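Local coordinates for glutathione S-transferase enzyme with thioredoxin-like domain (Bradyrhizobium sp., PDB 4MF7), which probably catalyses the conjugation of glutathione to electrophilic substrates, as a dimeric glutathione transferase with a thioredoxin-like domain, at residues Y46-T50 with L250-K254; M59-L65 with A120-F126; I93-I97 with L109-I115. All coordinates share one frame; numbering follows the deposited sequence. Where two conformers were deposited one is given.

Contact 1 of 3, residues Y46-T50 with L250-K254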
loop_
_atom_site.group_PDB
_atom_site.type_symbol
_atom_site.label_atom_id
_atom_site.label_comp_id
_atom_site.label_asym_id
_atom_site.label_seq_id
_atom_site.Cartn_x
_atom_site.Cartn_y
_atom_site.Cartn_z
ATOM N N TYR A 46 9.271 -15.505 -5.076
ATOM C CA TYR A 46 10.568 -15.240 -4.469
ATOM C C TYR A 46 10.313 -14.558 -3.154
ATOM O O TYR A 46 9.881 -13.410 -3.133
ATOM C CB TYR A 46 11.441 -14.378 -5.382
ATOM C CG TYR A 46 11.495 -14.879 -6.804
ATOM C CD1 TYR A 46 12.416 -15.861 -7.190
ATOM C CD2 TYR A 46 10.592 -14.418 -7.765
ATOM C CE1 TYR A 46 12.427 -16.361 -8.485
ATOM C CE2 TYR A 46 10.614 -14.909 -9.061
ATOM C CZ TYR A 46 11.555 -15.874 -9.414
ATOM O OH TYR A 46 11.566 -16.391 -10.695
ATOM N N SER A 47 10.554 -15.258 -2.043
ATOM C CA SER A 47 10.006 -14.809 -0.790
ATOM C C SER A 47 10.670 -15.442 0.411
ATOM O O SER A 47 11.643 -16.172 0.278
ATOM C CB SER A 47 8.498 -15.093 -0.788
ATOM O OG SER A 47 7.840 -14.377 0.239
ATOM N N LEU A 48 10.136 -15.098 1.574
ATOM C CA LEU A 48 10.485 -15.695 2.866
ATOM C C LEU A 48 9.202 -15.666 3.680
ATOM O O LEU A 48 8.346 -14.805 3.424
ATOM C CB LEU A 48 11.546 -14.875 3.597
ATOM C CG LEU A 48 13.024 -15.032 3.256
ATOM C CD1 LEU A 48 13.807 -14.078 4.159
ATOM C CD2 LEU A 48 13.490 -16.474 3.408
ATOM N N PRO A 49 9.034 -16.600 4.636
ATOM C CA PRO A 49 7.807 -16.672 5.424
ATOM C C PRO A 49 7.723 -15.610 6.529
ATOM O O PRO A 49 7.482 -15.932 7.697
ATOM C CB PRO A 49 7.820 -18.108 5.971
ATOM C CG PRO A 49 9.270 -18.434 6.107
ATOM C CD PRO A 49 9.951 -17.717 4.960
ATOM N N THR A 50 7.856 -14.348 6.128
ATOM C CA THR A 50 7.728 -13.192 7.007
ATOM C C THR A 50 6.267 -12.720 6.947
ATOM O O THR A 50 5.476 -13.222 6.125
ATOM C CB THR A 50 8.642 -12.031 6.556
ATOM O OG1 THR A 50 8.246 -11.585 5.248
ATOM C CG2 THR A 50 10.098 -12.465 6.521
ATOM N N LEU A 250 1.721 -20.084 5.629
ATOM C CA LEU A 250 2.523 -19.551 6.713
ATOM C C LEU A 250 3.917 -20.129 6.797
ATOM O O LEU A 250 4.793 -19.527 7.419
ATOM C CB LEU A 250 1.824 -19.748 8.064
ATOM C CG LEU A 250 0.648 -18.811 8.346
ATOM C CD1 LEU A 250 -0.149 -19.329 9.538
ATOM C CD2 LEU A 250 1.130 -17.383 8.562
ATOM N N GLU A 251 4.120 -21.277 6.165
ATOM C CA GLU A 251 5.410 -21.961 6.231
ATOM C C GLU A 251 6.185 -21.883 4.922
ATOM O O GLU A 251 7.210 -22.539 4.812
ATOM C CB GLU A 251 5.216 -23.448 6.591
ATOM C CG GLU A 251 4.316 -23.746 7.789
ATOM C CD GLU A 251 4.922 -23.387 9.142
ATOM O OE1 GLU A 251 6.070 -22.890 9.216
ATOM O OE2 GLU A 251 4.231 -23.602 10.158
ATOM N N ILE A 252 5.723 -21.063 3.958
ATOM C CA ILE A 252 6.253 -21.087 2.605
ATOM C C ILE A 252 6.830 -19.715 2.235
ATOM O O ILE A 252 6.222 -18.701 2.547
ATOM C CB ILE A 252 5.152 -21.551 1.609
ATOM C CG1 ILE A 252 4.834 -23.028 1.824
ATOM C CG2 ILE A 252 5.577 -21.332 0.168
ATOM C CD1 ILE A 252 3.590 -23.532 1.114
ATOM N N PRO A 253 8.035 -19.681 1.631
ATOM C CA PRO A 253 8.959 -20.810 1.362
ATOM C C PRO A 253 9.639 -21.312 2.630
ATOM O O PRO A 253 9.724 -20.590 3.606
ATOM C CB PRO A 253 10.035 -20.194 0.463
ATOM C CG PRO A 253 9.534 -18.844 0.064
ATOM C CD PRO A 253 8.600 -18.411 1.138
ATOM N N LYS A 254 10.132 -22.536 2.590
ATOM C CA LYS A 254 10.900 -23.085 3.695
ATOM C C LYS A 254 12.177 -22.263 3.913
ATOM O O LYS A 254 13.058 -22.225 3.052
ATOM C CB LYS A 254 11.264 -24.533 3.417
ATOM C CG LYS A 254 10.117 -25.426 2.969
ATOM C CD LYS A 254 8.945 -25.422 3.932
ATOM C CE LYS A 254 8.275 -26.790 3.979
ATOM N NZ LYS A 254 6.801 -26.677 4.151
HETATM O O HOH W 1 5.975 -16.355 1.125
#
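Pro49 and Pro253 lie against each other where strand 43-47 ends and the C-terminal tail comes past; they contribute 69 and 73 Å² to a buried surface of 229 Å². The two rings run obliquely across one another, with Pro49 CD 4.1 Å from Pro253 CD. A carbonyl comes nearer than the partner ring does: Pro253 O stands 3.2 Å from Pro49 CD, and Pro49 CG is almost as close to it. Ile252 O lies over the same face of the Pro49 ring, near CB, while Leu250 O comes to CB from beside the ring, at 3.6 Å. Three backbone oxygens thus line the Pro49 ring, two over one face and one alongside. Pro49 is the centre of an inverse gamma turn, phi -77° and psi 56°, closed by the bond from Thr50 N to Leu48 O.

Pro253 follows a cis peptide bond, and its ring packs against the backbone of the strand end. Its CG is 3.4 Å from Ser47 O, its CD 3.7 Å from Leu48 N, and Ser47 CB also faces CD. Polar linkage between the segments runs through one water: it lies 2.9 Å from Ser47 OG and donates to Ile252 O at 2.8 Å. Ser47 keeps CB on the proline ring while its hydroxyl, swung to the side opposite the backbone N (chi1 -165°), reaches that water. Ile252 O has a second, weak donor in Ser57 OG.

The contact ties the tail after helix 244-249 to the thioredoxin-like domain. Pro49 and Leu250 both touch Val54 of helix 53-63, while Ile252 packs on Tyr67 and Pro69, and Pro253 on Ala71, all three in strand 67-71, the edge strand next to 43-47.

Contact 2 of 3, residues M59-L65 with A120-F126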
loop_
_atom_site.group_PDB
_atom_site.type_symbol
_atom_site.label_atom_id
_atom_site.label_comp_id
_atom_site.label_asym_id
_atom_site.label_seq_id
_atom_site.Cartn_x
_atom_site.Cartn_y
_atom_site.Cartn_z
ATOM N N MET A 59 -2.135 -16.300 -0.246
ATOM C CA MET A 59 -2.983 -16.031 -1.399
ATOM C C MET A 59 -2.842 -17.121 -2.476
ATOM O O MET A 59 -3.842 -17.599 -3.000
ATOM C CB MET A 59 -2.677 -14.654 -1.981
ATOM C CG MET A 59 -3.593 -14.231 -3.128
ATOM S SD MET A 59 -5.305 -14.131 -2.611
ATOM C CE MET A 59 -5.984 -13.310 -4.093
ATOM N N LEU A 60 -1.619 -17.503 -2.795
ATOM C CA LEU A 60 -1.395 -18.585 -3.772
ATOM C C LEU A 60 -2.007 -19.917 -3.316
ATOM O O LEU A 60 -2.679 -20.590 -4.093
ATOM C CB LEU A 60 0.089 -18.704 -4.114
ATOM C CG LEU A 60 0.657 -17.536 -4.910
ATOM C CD1 LEU A 60 2.168 -17.437 -4.777
ATOM C CD2 LEU A 60 0.212 -17.602 -6.372
ATOM N N GLU A 61 -1.878 -20.253 -2.034
ATOM C CA GLU A 61 -2.516 -21.473 -1.512
ATOM C C GLU A 61 -4.033 -21.363 -1.532
ATOM O O GLU A 61 -4.720 -22.311 -1.925
ATOM C CB GLU A 61 -2.026 -21.766 -0.090
ATOM C CG GLU A 61 -0.556 -22.142 -0.013
ATOM C CD GLU A 61 -0.254 -23.550 -0.546
ATOM O OE1 GLU A 61 -1.196 -24.340 -0.621
ATOM O OE2 GLU A 61 0.897 -23.826 -0.939
ATOM N N GLU A 62 -4.570 -20.208 -1.139
ATOM C CA GLU A 62 -6.027 -20.000 -1.117
ATOM C C GLU A 62 -6.686 -20.116 -2.477
ATOM O O GLU A 62 -7.765 -20.732 -2.598
ATOM C CB GLU A 62 -6.416 -18.651 -0.499
ATOM C CG GLU A 62 -6.182 -18.571 1.003
ATOM C CD GLU A 62 -7.233 -19.249 1.835
ATOM O OE1 GLU A 62 -8.104 -19.986 1.299
ATOM O OE2 GLU A 62 -7.169 -19.053 3.055
ATOM N N THR A 63 -6.064 -19.525 -3.482
ATOM C CA THR A 63 -6.600 -19.557 -4.839
ATOM C C THR A 63 -6.415 -20.914 -5.534
ATOM O O THR A 63 -7.073 -21.167 -6.523
ATOM C CB THR A 63 -5.971 -18.520 -5.760
ATOM O OG1 THR A 63 -4.563 -18.738 -5.902
ATOM C CG2 THR A 63 -6.283 -17.080 -5.273
ATOM N N GLY A 64 -5.482 -21.726 -5.049
ATOM C CA GLY A 64 -5.159 -23.020 -5.684
ATOM C C GLY A 64 -4.295 -22.893 -6.937
ATOM O O GLY A 64 -4.052 -23.879 -7.641
ATOM N N LEU A 65 -3.770 -21.695 -7.204
ATOM C CA LEU A 65 -2.906 -21.499 -8.362
ATOM C C LEU A 65 -1.630 -22.319 -8.231
ATOM O O LEU A 65 -1.011 -22.306 -7.170
ATOM C CB LEU A 65 -2.523 -20.019 -8.547
ATOM C CG LEU A 65 -3.600 -19.084 -9.103
ATOM C CD1 LEU A 65 -3.167 -17.628 -8.894
ATOM C CD2 LEU A 65 -3.883 -19.385 -10.574
ATOM N N ALA A 120 -6.126 -11.638 -7.026
ATOM C CA ALA A 120 -7.558 -11.595 -6.842
ATOM C C ALA A 120 -8.266 -11.421 -8.184
ATOM O O ALA A 120 -9.266 -12.078 -8.459
ATOM C CB ALA A 120 -7.971 -10.486 -5.885
ATOM N N GLU A 121 -7.736 -10.541 -9.012
ATOM C CA GLU A 121 -8.326 -10.291 -10.342
ATOM C C GLU A 121 -8.091 -11.458 -11.282
ATOM O O GLU A 121 -8.989 -11.832 -12.041
ATOM C CB GLU A 121 -7.745 -9.048 -10.995
ATOM C CG GLU A 121 -7.908 -7.803 -10.170
ATOM C CD GLU A 121 -9.181 -7.071 -10.445
ATOM O OE1 GLU A 121 -10.141 -7.289 -9.669
ATOM O OE2 GLU A 121 -9.183 -6.289 -11.425
ATOM N N LYS A 122 -6.891 -12.024 -11.254
ATOM C CA LYS A 122 -6.566 -13.174 -12.110
ATOM C C LYS A 122 -7.540 -14.324 -11.855
ATOM O O LYS A 122 -7.968 -15.015 -12.794
ATOM C CB LYS A 122 -5.134 -13.628 -11.863
ATOM C CG LYS A 122 -4.711 -14.910 -12.567
ATOM C CD LYS A 122 -3.255 -15.240 -12.271
ATOM C CE LYS A 122 -2.806 -16.530 -12.961
ATOM N NZ LYS A 122 -2.506 -16.321 -14.392
ATOM N N THR A 123 -7.904 -14.523 -10.591
ATOM C CA THR A 123 -8.699 -15.669 -10.185
ATOM C C THR A 123 -10.166 -15.382 -9.993
ATOM O O THR A 123 -10.966 -16.301 -9.895
ATOM C CB THR A 123 -8.151 -16.266 -8.865
ATOM O OG1 THR A 123 -8.278 -15.301 -7.813
ATOM C CG2 THR A 123 -6.724 -16.680 -9.028
ATOM N N GLY A 124 -10.546 -14.109 -9.905
ATOM C CA GLY A 124 -11.884 -13.754 -9.499
ATOM C C GLY A 124 -12.293 -14.180 -8.111
ATOM O O GLY A 124 -13.478 -14.301 -7.838
ATOM N N GLN A 125 -11.304 -14.399 -7.232
ATOM C CA GLN A 125 -11.515 -14.857 -5.868
ATOM C C GLN A 125 -11.016 -13.800 -4.833
ATOM O O GLN A 125 -10.090 -13.055 -5.122
ATOM C CB GLN A 125 -10.759 -16.200 -5.637
ATOM C CG GLN A 125 -11.174 -17.397 -6.536
ATOM C CD GLN A 125 -10.350 -18.667 -6.202
ATOM O OE1 GLN A 125 -10.298 -19.079 -5.047
ATOM N NE2 GLN A 125 -9.672 -19.241 -7.193
ATOM N N PHE A 126 -11.657 -13.782 -3.670
ATOM C CA PHE A 126 -11.188 -13.113 -2.425
ATOM C C PHE A 126 -11.353 -11.588 -2.461
ATOM O O PHE A 126 -10.644 -10.859 -1.761
ATOM C CB PHE A 126 -9.763 -13.561 -2.063
ATOM C CG PHE A 126 -9.656 -15.054 -1.916
ATOM C CD1 PHE A 126 -10.423 -15.689 -0.953
ATOM C CD2 PHE A 126 -8.867 -15.806 -2.752
ATOM C CE1 PHE A 126 -10.369 -17.074 -0.812
ATOM C CE2 PHE A 126 -8.830 -17.206 -2.640
ATOM C CZ PHE A 126 -9.578 -17.818 -1.657
HETATM O O HOH W 2 -10.351 -21.654 -4.527
#
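The C-terminal ends of helices 53-63 and 112-123, two helices of the thioredoxin-like domain, pack together through Thr63, Leu65, Thr123 and Phe126. Thr63 and Thr123 cross at about a right angle, Thr63 CG2 lying 3.7 Å from Thr123 OG1. Thr123 CG2 extends the apolar patch to Leu65 CD1, also at 3.7 Å, and the aliphatic chain of Lys122 borders the same leucine before its amine reaches Asp98. Thr123 OG1 accepts from Gln125 N in an ST turn, and is hydrogen-bonded to Leu119 O as well. Without OG1 and CG2, as with an alanine here, the ST turn is likely to be lost, leaving Gln125 N to its weak bond with Ala120 O, and a gap to open beside Thr63 and Leu65.

Phe126 forms the neighbouring part of the interface, with 79 Å² of its surface buried. Thr63 CG2 meets the ring at its edge, near the ring plane, 3.7 Å from CE2, whereas Glu62 CB approaches obliquely, 3.5 Å from CZ. The Glu62 carboxylate bends off to a salt bridge with Arg243. Met59, with CG anti to its backbone N (chi1 -175°) and the chain bent at chi2, carries SD to 5.0 Å from the Phe126 ring centroid, 54° off the normal: an oblique Met-aromatic contact. Its CE continues to Ala120 CB at 3.9 Å.

Polar contacts are sparse: Gln125 NE2 gives a weak bond to Thr63 O (3.3 Å, 156°), while a water donates to Gln125 OE1 at 2.6 Å and, weakly, to Glu62 O. Met59 and Phe126 also touch Ile203 and Ile206 of helix 203-215. This is the layering expected of a glutathione transferase, in which two helices on one side of the thioredoxin-like sheet face the helical C-terminal domain.

Contact 3 of 3, residues I93-I97 with L109-I115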
loop_
_atom_site.group_PDB
_atom_site.type_symbol
_atom_site.label_atom_id
_atom_site.label_comp_id
_atom_site.label_asym_id
_atom_site.label_seq_id
_atom_site.Cartn_x
_atom_site.Cartn_y
_atom_site.Cartn_z
ATOM N N ILE A 93 11.173 -8.653 -0.448
ATOM C CA ILE A 93 10.251 -9.753 -0.755
ATOM C C ILE A 93 8.867 -9.376 -0.235
ATOM O O ILE A 93 8.735 -8.474 0.607
ATOM C CB ILE A 93 10.762 -11.093 -0.133
ATOM C CG1 ILE A 93 10.990 -10.994 1.387
ATOM C CG2 ILE A 93 12.031 -11.550 -0.852
ATOM C CD1 ILE A 93 9.773 -11.314 2.214
ATOM N N PRO A 94 7.808 -10.026 -0.745
ATOM C CA PRO A 94 7.798 -11.016 -1.828
ATOM C C PRO A 94 7.792 -10.386 -3.218
ATOM O O PRO A 94 7.417 -9.216 -3.382
ATOM C CB PRO A 94 6.487 -11.764 -1.593
ATOM C CG PRO A 94 5.582 -10.765 -0.934
ATOM C CD PRO A 94 6.465 -9.797 -0.191
ATOM N N ALA A 95 8.214 -11.163 -4.207
ATOM C CA ALA A 95 8.066 -10.812 -5.619
ATOM C C ALA A 95 7.608 -12.062 -6.344
ATOM O O ALA A 95 7.894 -13.156 -5.893
ATOM C CB ALA A 95 9.357 -10.308 -6.204
ATOM N N ILE A 96 6.873 -11.888 -7.430
ATOM C CA ILE A 96 6.472 -13.001 -8.299
ATOM C C ILE A 96 6.808 -12.736 -9.772
ATOM O O ILE A 96 7.007 -11.574 -10.202
ATOM C CB ILE A 96 4.978 -13.334 -8.173
ATOM C CG1 ILE A 96 4.110 -12.188 -8.705
ATOM C CG2 ILE A 96 4.581 -13.739 -6.773
ATOM C CD1 ILE A 96 2.669 -12.524 -8.988
ATOM N N ILE A 97 6.886 -13.824 -10.540
ATOM C CA ILE A 97 6.739 -13.750 -11.988
ATOM C C ILE A 97 5.625 -14.710 -12.353
ATOM O O ILE A 97 5.710 -15.910 -12.072
ATOM C CB ILE A 97 8.018 -14.125 -12.779
ATOM C CG1 ILE A 97 9.183 -13.194 -12.440
ATOM C CG2 ILE A 97 7.711 -14.136 -14.284
ATOM C CD1 ILE A 97 10.547 -13.720 -12.849
ATOM N N LEU A 109 6.231 -8.870 -10.825
ATOM C CA LEU A 109 5.508 -7.938 -9.988
ATOM C C LEU A 109 6.024 -8.027 -8.559
ATOM O O LEU A 109 6.232 -9.107 -8.035
ATOM C CB LEU A 109 4.014 -8.245 -10.064
ATOM C CG LEU A 109 2.995 -7.181 -9.723
ATOM C CD1 LEU A 109 3.058 -6.036 -10.724
ATOM C CD2 LEU A 109 1.599 -7.805 -9.688
ATOM N N PHE A 110 6.259 -6.874 -7.945
ATOM C CA PHE A 110 6.571 -6.829 -6.543
ATOM C C PHE A 110 5.552 -5.924 -5.834
ATOM O O PHE A 110 4.632 -5.386 -6.455
ATOM C CB PHE A 110 8.023 -6.411 -6.315
ATOM C CG PHE A 110 8.383 -5.099 -6.986
ATOM C CD1 PHE A 110 8.077 -3.895 -6.387
ATOM C CD2 PHE A 110 9.023 -5.096 -8.210
ATOM C CE1 PHE A 110 8.399 -2.688 -7.014
ATOM C CE2 PHE A 110 9.349 -3.913 -8.840
ATOM C CZ PHE A 110 9.028 -2.705 -8.246
ATOM N N GLU A 111 5.697 -5.818 -4.518
ATOM C CA GLU A 111 4.822 -5.049 -3.651
ATOM C C GLU A 111 3.633 -5.929 -3.327
ATOM O O GLU A 111 2.819 -6.268 -4.199
ATOM C CB GLU A 111 4.429 -3.671 -4.240
ATOM C CG GLU A 111 4.050 -2.641 -3.178
ATOM C CD GLU A 111 2.768 -2.989 -2.438
ATOM O OE1 GLU A 111 1.692 -3.069 -3.060
ATOM O OE2 GLU A 111 2.830 -3.185 -1.216
ATOM N N SER A 112 3.587 -6.393 -2.078
ATOM C CA SER A 112 2.589 -7.391 -1.665
ATOM C C SER A 112 1.139 -6.988 -1.918
ATOM O O SER A 112 0.332 -7.822 -2.282
ATOM C CB SER A 112 2.817 -7.793 -0.193
ATOM O OG SER A 112 2.526 -6.678 0.643
ATOM N N GLY A 113 0.792 -5.705 -1.743
ATOM C CA GLY A 113 -0.556 -5.228 -2.040
ATOM C C GLY A 113 -0.941 -5.340 -3.507
ATOM O O GLY A 113 -2.036 -5.839 -3.826
ATOM N N ALA A 114 -0.033 -4.904 -4.373
ATOM C CA ALA A 114 -0.188 -5.024 -5.823
ATOM C C ALA A 114 -0.367 -6.512 -6.206
ATOM O O ALA A 114 -1.234 -6.869 -6.991
ATOM C CB ALA A 114 1.010 -4.434 -6.538
ATOM N N ILE A 115 0.419 -7.380 -5.573
ATOM C CA ILE A 115 0.389 -8.802 -5.905
ATOM C C ILE A 115 -0.943 -9.408 -5.503
ATOM O O ILE A 115 -1.513 -10.218 -6.259
ATOM C CB ILE A 115 1.595 -9.587 -5.299
ATOM C CG1 ILE A 115 2.931 -9.197 -5.948
ATOM C CG2 ILE A 115 1.376 -11.109 -5.481
ATOM C CD1 ILE A 115 4.132 -9.573 -5.127
HETATM O O HOH W 3 7.524 -6.695 -2.454
#
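Ile96 and Leu109 form the hydrogen-bonded antiparallel pair of the hairpin 95-98/107-110, the last two strands of the thioredoxin-like sheet. Two bonds fix the pair: Ile96 N to Leu109 O, 2.9 Å and 173° at the hydrogen, and Leu109 N to Ile96 O, likewise 2.9 Å. The first nearly follows the axis of its acceptor carbonyl, while the second comes in tilted from the carbonyl plane. The two side chains lie side by side on one face of the sheet, where Ile96 CD1 reaches Ile115 CG2 at 4.0 Å as the two isoleucines slide past each other in opposite directions. On this face, too, Ile115 CD1 reaches Pro94 O, 3.7 Å away. Val56 of helix 53-63 touches Pro94, Ile96 and Ile115, so this side is closely packed.

Toward Pro94 water takes part in the contact. Ala95 meets Phe110 through CB atoms 4.1 Å apart; chi1 of 55° turns the phenyl ring away from the hairpin partner, and Phe110 N bonds to Gln139 of the second subunit. Beyond this pair, where Pro94 CA and Ser112 CA are 6.3 Å apart, the link is through a water, which donates to Pro94 O at 2.7 Å and accepts from Glu111 N.

Pro94, after a cis peptide bond, matches the cis-proline of thioredoxin folds; Glu111-Ser112 resembles the acidic residue-serine pair that binds the glutamyl end of glutathione in relatives, though here Ser112 OG is hydrogen-bonded to Asn52. Glu111 is also the N-cap of helix 112-123: its OE1 accepts from Ala114 N at 2.8 Å, met from 37° above the carboxylate plane.

Contacts 1 and 3 meet in the sheet, where strands 43-47 and 95-98 are neighbours: Tyr46 N lies 2.8 Å from Ala95 O, a probable hydrogen bond, and Ser47 OG packs 3.5 Å from Pro94 CB. Their centres are about 13 Å apart. Contacts 2 and 3 share helix 112-123, one at its end and the other at its start; their centres are about 14 Å apart and their nearest atoms about 5 Å. Contact 2 touches contact 1 through Ile252 CD1 and Glu61 OE2 (3.4 Å). By analogy with relatives, the glutathione site probably lies near contact 3 and Thr50, whereas contact 2 lies at the C-terminal ends of helices 53-63 and 112-123.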